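Local coordinates for protein adenylyltransferase MntA (PDB 7AE2) that neutralises the HepT toxin of a type VII toxin-antitoxin system, mainly by transferring two successive AMP units from ATP onto one of its tyrosines, at residues B[68-71]-B[72-76]. Residues are numbered along the deposited sequence; the frame is centred on the assembly and turned at random.
Sequences FVIP and GILGE
V69 meets I73, I70 meets L74 and P71 meets G75 at the N-terminal end of helix 70-78, with V69 just ahead of that range, a local i to i+4 contact packed against one side of the nucleotidyltransferase sheet. Three consecutive backbone bonds tie the turn together. I73 N donates to V69 O over 3.0 Å. L74 N reaches I70 O at 2.8 Å, with an N-H...O angle of 176°. G75 N meets P71 O at a more bent 142°. P71 has no N-H, but in the first turn its nitrogen has no helical carbonyl to serve, and its own carbonyl still takes the G75 N-H.

Two apolar pairs run along with these bonds. I70 and L74 lie side by side and point the same way. The I70 methyl CG2, anti to the backbone N, rests 3.7 Å from L74 CD1, while L74 CG sits 3.4 Å from I70 O, so the leucine branch lies against both the methyl and the carbonyl oxygen. V69 and I73 slant across each other, touching by their ends, V69 CG1 to I73 CD1 at 3.8 Å. With chi1 at -66°, I73 CG1 swings back over the preceding turn to 3.3 Å from V69 O.

The I70-L74 pair faces inward, both residues packing on I87 of strand 85-89; I70 also touches Y51 and L74 touches F47, both on strand 45-51. P71 rests on I85 and I87, and V69 packs on an aromatic side chain on the chain of another protein in the assembly. This is i to i+4 alpha-helical bonding in the polymerase beta-like nucleotidyltransferase fold, laid on the strands that carry D46 and D86, assigned by similarity to magnesium binding.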
# COMPACT_ATOMS: atom_id res chain seq x y z
N PHE B 68 6.63 -8.49 -12.89
CA PHE B 68 5.48 -8.22 -12.05
C PHE B 68 4.32 -9.18 -12.29
O PHE B 68 3.30 -9.08 -11.60
CB PHE B 68 5.00 -6.78 -12.24
CG PHE B 68 5.99 -5.75 -11.80
CD1 PHE B 68 6.24 -5.53 -10.45
CD2 PHE B 68 6.68 -4.98 -12.73
CE1 PHE B 68 7.15 -4.58 -10.04
CE2 PHE B 68 7.59 -4.03 -12.32
CZ PHE B 68 7.83 -3.83 -10.98
N VAL B 69 4.44 -10.10 -13.26
CA VAL B 69 3.39 -11.08 -13.50
C VAL B 69 3.63 -12.38 -12.75
O VAL B 69 2.73 -13.24 -12.71
CB VAL B 69 3.24 -11.36 -15.01
CG1 VAL B 69 4.22 -12.43 -15.46
CG2 VAL B 69 1.80 -11.75 -15.35
N ILE B 70 4.81 -12.55 -12.14
CA ILE B 70 5.08 -13.77 -11.36
C ILE B 70 4.09 -13.95 -10.21
O ILE B 70 3.60 -15.08 -10.03
CB ILE B 70 6.54 -13.78 -10.90
CG1 ILE B 70 7.48 -13.99 -12.10
CG2 ILE B 70 6.77 -14.87 -9.86
CD1 ILE B 70 8.91 -14.28 -11.71
N PRO B 71 3.78 -12.93 -9.40
CA PRO B 71 2.79 -13.15 -8.33
C PRO B 71 1.45 -13.64 -8.84
O PRO B 71 0.83 -14.51 -8.22
CB PRO B 71 2.68 -11.77 -7.67
CG PRO B 71 3.98 -11.12 -7.95
CD PRO B 71 4.36 -11.57 -9.32
N GLY B 72 0.98 -13.11 -9.97
CA GLY B 72 -0.28 -13.58 -10.53
C GLY B 72 -0.19 -15.01 -11.02
O GLY B 72 -1.15 -15.78 -10.89
N ILE B 73 0.95 -15.39 -11.59
CA ILE B 73 1.14 -16.76 -12.06
C ILE B 73 1.23 -17.72 -10.88
O ILE B 73 0.59 -18.78 -10.87
CB ILE B 73 2.38 -16.86 -12.97
CG1 ILE B 73 2.16 -16.05 -14.25
CG2 ILE B 73 2.69 -18.31 -13.29
CD1 ILE B 73 3.35 -16.07 -15.19
N LEU B 74 2.03 -17.37 -9.87
CA LEU B 74 2.13 -18.21 -8.68
C LEU B 74 0.80 -18.32 -7.95
O LEU B 74 0.50 -19.36 -7.36
CB LEU B 74 3.21 -17.67 -7.74
CG LEU B 74 4.66 -17.72 -8.24
CD1 LEU B 74 5.60 -17.15 -7.19
CD2 LEU B 74 5.05 -19.14 -8.59
N GLY B 75 -0.01 -17.25 -7.98
CA GLY B 75 -1.28 -17.29 -7.28
C GLY B 75 -2.26 -18.27 -7.89
O GLY B 75 -2.97 -18.98 -7.18
N GLU B 76 -2.31 -18.33 -9.23
CA GLU B 76 -3.22 -19.26 -9.89
C GLU B 76 -2.74 -20.70 -9.79
O GLU B 76 -3.55 -21.63 -9.82
CB GLU B 76 -3.40 -18.86 -11.35